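Local coordinates for protein PrgB (Enterococcus faecalis, PDB 6EVU) that binds and compacts DNA as a cell-wall-anchored adhesin of the antigen I/II family, promoting cell aggregation, biofilm formation and conjugation, this chain being its adhesin domain, at residues K170-I175 and S281-M286; A129-E134 and I154-I159. All coordinates share one frame; numbering follows the deposited sequence.

Contact 1 (K170-I175 and S281-M286); sequences KTRLTI and SFSFGM
Two neighbouring antiparallel strands of the larger sheet in the adhesin domain meet here, 170-175 running against 281-286. T171 with F284 and L173 with F282 are the hydrogen-bonded pairs, each closed by two backbone bonds; the shortest runs from L173 N to F282 O, 2.8 Å and almost straight at 177°. On the face carrying T171, L173, F282 and F284, two phenylalanine rings pack on aliphatic carbons of the partner strand. The F284 ring stands on its strand with CG between the backbone N and the carbonyl carbon (chi1 60°), which swings it across to the partner strand: T171 CB sits over one ring face, a CH-pi contact 4.3 Å from the centroid, while L173 CB lies in the ring plane, 4.0 Å from F284 CE2. The neighbouring F282 adopts the same first torsion and reaches L173 CD2 with its CZ, also at 4.0 Å. F302 stacks on F284, and Y195 meets F282. A water bridges T171 OG1, from which it accepts, and F284 O, to which it donates; that carbonyl therefore takes a second bond besides T171 N. The other face is polar. T174 OG1 and S281 OG share a 2.8 Å hydrogen bond, and the S283 hydroxyl, beside R172 CB, binds Q136. K170 and R172 send their charged ends to D216 and E134. The paired strands thus present a mostly apolar, ring-lined face on one side and hydroxyls and charged side chains on the other.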
loop_
_atom_site.group_PDB
_atom_site.type_symbol
_atom_site.label_atom_id
_atom_site.label_comp_id
_atom_site.label_asym_id
_atom_site.label_seq_id
_atom_site.Cartn_x
_atom_site.Cartn_y
_atom_site.Cartn_z
ATOM N N LYS A 170 7.295 -5.636 -4.536
ATOM C CA LYS A 170 6.126 -5.120 -5.264
ATOM C C LYS A 170 4.976 -6.118 -5.243
ATOM O O LYS A 170 5.185 -7.314 -5.448
ATOM C CB LYS A 170 6.487 -4.723 -6.710
ATOM C CG LYS A 170 5.331 -3.902 -7.351
ATOM C CD LYS A 170 5.716 -3.310 -8.688
ATOM C CE LYS A 170 5.639 -4.319 -9.815
ATOM N NZ LYS A 170 5.973 -3.674 -11.177
ATOM N N THR A 171 3.761 -5.621 -4.970
ATOM C CA THR A 171 2.550 -6.404 -4.811
ATOM C C THR A 171 1.443 -5.735 -5.614
ATOM O O THR A 171 1.232 -4.516 -5.473
ATOM C CB THR A 171 2.111 -6.493 -3.337
ATOM O OG1 THR A 171 3.218 -7.001 -2.539
ATOM C CG2 THR A 171 0.922 -7.408 -3.190
ATOM N N ARG A 172 0.704 -6.530 -6.386
ATOM C CA ARG A 172 -0.508 -6.046 -7.059
ATOM C C ARG A 172 -1.693 -6.243 -6.126
ATOM O O ARG A 172 -1.836 -7.289 -5.460
ATOM C CB ARG A 172 -0.752 -6.795 -8.394
ATOM C CG ARG A 172 -2.011 -6.198 -9.123
ATOM C CD ARG A 172 -1.925 -6.500 -10.603
ATOM N NE ARG A 172 -1.957 -7.934 -10.784
ATOM C CZ ARG A 172 -1.562 -8.577 -11.881
ATOM N NH1 ARG A 172 -1.072 -7.913 -12.935
ATOM N NH2 ARG A 172 -1.655 -9.903 -11.906
ATOM N N LEU A 173 -2.540 -5.206 -6.034
ATOM C CA LEU A 173 -3.770 -5.263 -5.252
ATOM C C LEU A 173 -4.945 -4.939 -6.171
ATOM O O LEU A 173 -4.958 -3.872 -6.818
ATOM C CB LEU A 173 -3.738 -4.282 -4.052
ATOM C CG LEU A 173 -5.044 -4.096 -3.268
ATOM C CD1 LEU A 173 -5.557 -5.443 -2.689
ATOM C CD2 LEU A 173 -4.750 -3.172 -2.128
ATOM N N THR A 174 -5.902 -5.866 -6.253
ATOM C CA THR A 174 -7.149 -5.645 -7.003
ATOM C C THR A 174 -8.301 -5.857 -6.048
ATOM O O THR A 174 -8.332 -6.858 -5.325
ATOM C CB THR A 174 -7.259 -6.643 -8.160
ATOM O OG1 THR A 174 -6.088 -6.567 -8.996
ATOM C CG2 THR A 174 -8.549 -6.372 -8.953
ATOM N N ILE A 175 -9.246 -4.896 -6.000
ATOM C CA ILE A 175 -10.288 -4.863 -4.969
ATOM C C ILE A 175 -11.653 -4.971 -5.632
ATOM O O ILE A 175 -11.926 -4.283 -6.619
ATOM C CB ILE A 175 -10.203 -3.571 -4.138
ATOM C CG1 ILE A 175 -8.884 -3.542 -3.352
ATOM C CG2 ILE A 175 -11.439 -3.423 -3.150
ATOM C CD1 ILE A 175 -8.452 -2.145 -2.846
ATOM N N SER A 281 -7.435 -1.326 -9.175
ATOM C CA SER A 281 -6.307 -2.272 -9.277
ATOM C C SER A 281 -5.031 -1.482 -9.512
ATOM O O SER A 281 -5.021 -0.588 -10.356
ATOM C CB SER A 281 -6.526 -3.232 -10.422
ATOM O OG SER A 281 -5.500 -4.237 -10.436
ATOM N N PHE A 282 -3.988 -1.762 -8.748
ATOM C CA PHE A 282 -2.747 -0.993 -8.854
ATOM C C PHE A 282 -1.688 -1.790 -8.108
ATOM O O PHE A 282 -2.000 -2.803 -7.460
ATOM C CB PHE A 282 -2.897 0.415 -8.263
ATOM C CG PHE A 282 -3.228 0.398 -6.792
ATOM C CD1 PHE A 282 -4.523 0.211 -6.352
ATOM C CD2 PHE A 282 -2.191 0.542 -5.849
ATOM C CE1 PHE A 282 -4.818 0.123 -4.997
ATOM C CE2 PHE A 282 -2.456 0.477 -4.479
ATOM C CZ PHE A 282 -3.776 0.255 -4.047
ATOM N N SER A 283 -0.415 -1.349 -8.210
ATOM C CA SER A 283 0.626 -2.009 -7.403
ATOM C C SER A 283 1.277 -1.071 -6.395
ATOM O O SER A 283 1.337 0.158 -6.585
ATOM C CB SER A 283 1.712 -2.627 -8.305
ATOM O OG SER A 283 1.102 -3.618 -9.086
ATOM N N PHE A 284 1.793 -1.646 -5.305
ATOM C CA PHE A 284 2.520 -0.829 -4.328
ATOM C C PHE A 284 3.803 -1.556 -3.955
ATOM O O PHE A 284 3.887 -2.776 -4.058
ATOM C CB PHE A 284 1.656 -0.482 -3.074
ATOM C CG PHE A 284 1.169 -1.715 -2.306
ATOM C CD1 PHE A 284 1.924 -2.248 -1.289
ATOM C CD2 PHE A 284 -0.046 -2.300 -2.637
ATOM C CE1 PHE A 284 1.477 -3.374 -0.579
ATOM C CE2 PHE A 284 -0.518 -3.443 -1.907
ATOM C CZ PHE A 284 0.282 -3.965 -0.898
ATOM N N GLY A 285 4.790 -0.844 -3.438
ATOM C CA GLY A 285 6.015 -1.541 -3.129
ATOM C C GLY A 285 7.081 -0.653 -2.539
ATOM O O GLY A 285 6.799 0.413 -1.964
ATOM N N MET A 286 8.284 -1.195 -2.555
ATOM C CA MET A 286 9.457 -0.504 -2.040
ATOM C C MET A 286 10.593 -0.667 -3.035
ATOM O O MET A 286 10.840 -1.780 -3.506
ATOM C CB MET A 286 9.879 -1.050 -0.668
ATOM C CG MET A 286 8.689 -1.269 0.274
ATOM S SD MET A 286 9.249 -2.103 1.815
ATOM C CE MET A 286 10.118 -0.736 2.643
HETATM O O HOH W 1 4.485 -4.591 -1.848
#

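Contact 2 (A129-E134 and I154-I159); sequences AEFVYE and IITAFI
The phenol oxygen of Y133 is tied to the backbone of 154-159 through one water: Y133 OH lies 2.8 Å from it, and the water donates a bond of the same length to T156 O. This bridge carries the polar link between two segments whose backbones stay well apart, the CA atoms of F131 and T156 being 8.9 Å from each other, so side chains fill the gap. Y133 does most of the work. With chi1 at -63° its CG lies opposite the carbonyl carbon and the ring extends across to the other segment, where OH comes 3.3 Å from the methyl CG2 of T156. Further along, the A157 methyl meets the same ring obliquely, CB to CE2 of Y133 3.8 Å, and I159 CD1 approaches Y133 CD2 at 4.1 Å. T156 CG2 also touches F131, 3.9 Å from CE2, with the two side chains crossing at about a right angle; the same methyl thus touches both the F131 ring and the phenol oxygen of Y133. The T156 hydroxyl is directed to other partners, P153 O and F304 N, which hold the side chain in place and leave its methyl to the aromatic pair. All five touching residues are buried. The contact packs one sheet on another: strand 124-137 lies between 110-115 and 169-179, with Y114 edge-to-face on F131, whereas strand 157-160 belongs to the second sheet, between 145-150 and 299-302, and F149 from that sheet meets the Y133 ring.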
loop_
_atom_site.group_PDB
_atom_site.type_symbol
_atom_site.label_atom_id
_atom_site.label_comp_id
_atom_site.label_asym_id
_atom_site.label_seq_id
_atom_site.Cartn_x
_atom_site.Cartn_y
_atom_site.Cartn_z
ATOM N N ALA A 129 -16.109 -7.171 0.745
ATOM C CA ALA A 129 -15.074 -6.848 -0.238
ATOM C C ALA A 129 -14.066 -7.987 -0.357
ATOM O O ALA A 129 -13.825 -8.723 0.587
ATOM C CB ALA A 129 -14.356 -5.538 0.141
ATOM N N GLU A 130 -13.515 -8.142 -1.559
ATOM C CA GLU A 130 -12.410 -9.061 -1.839
ATOM C C GLU A 130 -11.185 -8.249 -2.178
ATOM O O GLU A 130 -11.220 -7.447 -3.110
ATOM C CB GLU A 130 -12.753 -9.974 -3.014
ATOM C CG GLU A 130 -13.770 -11.022 -2.617
ATOM C CD GLU A 130 -14.274 -11.859 -3.789
ATOM O OE1 GLU A 130 -14.007 -11.490 -4.953
ATOM O OE2 GLU A 130 -14.969 -12.882 -3.547
ATOM N N PHE A 131 -10.117 -8.409 -1.380
ATOM C CA PHE A 131 -8.817 -7.807 -1.680
ATOM C C PHE A 131 -7.912 -8.919 -2.203
ATOM O O PHE A 131 -7.595 -9.838 -1.456
ATOM C CB PHE A 131 -8.239 -7.234 -0.386
ATOM C CG PHE A 131 -8.866 -5.927 0.057
ATOM C CD1 PHE A 131 -10.245 -5.777 0.234
ATOM C CD2 PHE A 131 -8.027 -4.830 0.276
ATOM C CE1 PHE A 131 -10.779 -4.519 0.624
ATOM C CE2 PHE A 131 -8.577 -3.572 0.641
ATOM C CZ PHE A 131 -9.924 -3.464 0.845
ATOM N N VAL A 132 -7.494 -8.845 -3.465
ATOM C CA VAL A 132 -6.644 -9.865 -4.079
ATOM C C VAL A 132 -5.239 -9.329 -4.205
ATOM O O VAL A 132 -4.992 -8.315 -4.879
ATOM C CB VAL A 132 -7.177 -10.287 -5.450
ATOM C CG1 VAL A 132 -6.224 -11.329 -6.085
ATOM C CG2 VAL A 132 -8.635 -10.784 -5.270
ATOM N N TYR A 133 -4.313 -10.009 -3.525
ATOM C CA TYR A 133 -2.889 -9.663 -3.486
ATOM C C TYR A 133 -2.103 -10.643 -4.332
ATOM O O TYR A 133 -2.277 -11.839 -4.190
ATOM C CB TYR A 133 -2.382 -9.772 -2.054
ATOM C CG TYR A 133 -3.059 -8.799 -1.131
ATOM C CD1 TYR A 133 -4.249 -9.129 -0.442
ATOM C CD2 TYR A 133 -2.448 -7.553 -0.878
ATOM C CE1 TYR A 133 -4.822 -8.192 0.472
ATOM C CE2 TYR A 133 -3.046 -6.652 -0.006
ATOM C CZ TYR A 133 -4.196 -6.993 0.647
ATOM O OH TYR A 133 -4.836 -6.172 1.534
ATOM N N GLU A 134 -1.226 -10.118 -5.194
ATOM C CA GLU A 134 -0.391 -10.978 -5.996
ATOM C C GLU A 134 1.018 -10.435 -5.961
ATOM O O GLU A 134 1.257 -9.302 -6.389
ATOM C CB GLU A 134 -0.914 -11.090 -7.436
ATOM C CG GLU A 134 -0.145 -12.147 -8.163
ATOM C CD GLU A 134 -0.738 -12.525 -9.503
ATOM O OE1 GLU A 134 -1.905 -12.135 -9.849
ATOM O OE2 GLU A 134 0.001 -13.255 -10.238
ATOM N N ILE A 154 -9.312 -1.214 6.811
ATOM C CA ILE A 154 -8.720 0.116 6.715
ATOM C C ILE A 154 -7.286 0.139 7.221
ATOM O O ILE A 154 -6.550 1.086 6.920
ATOM C CB ILE A 154 -9.591 1.119 7.496
ATOM C CG1 ILE A 154 -11.043 0.998 7.034
ATOM C CG2 ILE A 154 -9.081 2.526 7.331
ATOM C CD1 ILE A 154 -11.237 1.257 5.531
ATOM N N ILE A 155 -6.872 -0.873 7.980
ATOM C CA ILE A 155 -5.454 -1.096 8.244
ATOM C C ILE A 155 -4.815 -1.926 7.132
ATOM O O ILE A 155 -3.679 -1.653 6.688
ATOM C CB ILE A 155 -5.336 -1.784 9.617
ATOM C CG1 ILE A 155 -5.758 -0.824 10.746
ATOM C CG2 ILE A 155 -3.915 -2.357 9.877
ATOM C CD1 ILE A 155 -5.809 -1.475 12.120
ATOM N N THR A 156 -5.570 -2.900 6.640
ATOM C CA THR A 156 -5.298 -3.634 5.401
ATOM C C THR A 156 -4.145 -4.659 5.460
ATOM O O THR A 156 -4.393 -5.819 5.751
ATOM C CB THR A 156 -5.084 -2.619 4.241
ATOM O OG1 THR A 156 -5.984 -1.491 4.488
ATOM C CG2 THR A 156 -5.426 -3.187 2.864
ATOM N N ALA A 157 -2.930 -4.271 5.146
ATOM C CA ALA A 157 -1.872 -5.261 4.941
ATOM C C ALA A 157 -0.519 -4.747 5.406
ATOM O O ALA A 157 -0.179 -3.586 5.188
ATOM C CB ALA A 157 -1.744 -5.637 3.471
ATOM N N PHE A 158 0.297 -5.654 5.939
ATOM C CA PHE A 158 1.725 -5.410 6.139
ATOM C C PHE A 158 2.456 -6.443 5.324
ATOM O O PHE A 158 2.122 -7.624 5.409
ATOM C CB PHE A 158 2.108 -5.544 7.618
ATOM C CG PHE A 158 1.478 -4.497 8.519
ATOM C CD1 PHE A 158 0.149 -4.628 8.894
ATOM C CD2 PHE A 158 2.222 -3.400 9.016
ATOM C CE1 PHE A 158 -0.458 -3.660 9.778
ATOM C CE2 PHE A 158 1.603 -2.416 9.856
ATOM C CZ PHE A 158 0.291 -2.562 10.221
ATOM N N ILE A 159 3.413 -6.021 4.493
ATOM C CA ILE A 159 4.040 -6.953 3.552
ATOM C C ILE A 159 5.545 -6.774 3.610
ATOM O O ILE A 159 6.061 -5.645 3.597
ATOM C CB ILE A 159 3.478 -6.731 2.118
ATOM C CG1 ILE A 159 1.981 -7.216 2.085
ATOM C CG2 ILE A 159 4.356 -7.461 1.007
ATOM C CD1 ILE A 159 1.244 -6.955 0.849
HETATM O O HOH W 2 -6.001 -7.143 3.838
#

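Overall arrangement
Contact 1 is pairing within the larger sheet; contact 2 packs that sheet against the smaller one. Their centres are about 9 Å apart, and strand 169-179 is bonded to both 280-287 and 124-137, making 170-175 the shared neighbour. Between the contacts, V132 N lies 2.8 Å from T174 O, a probable hydrogen bond, and R172 NH2 makes a salt bridge of 3.0 Å to E134 OE1. On the buried side, I159 CD1 reaches F284 CZ at 3.6 Å, so this isoleucine packs on an aromatic residue from each contact. I159 thus links Y133 to F284 within the packing between the sheets.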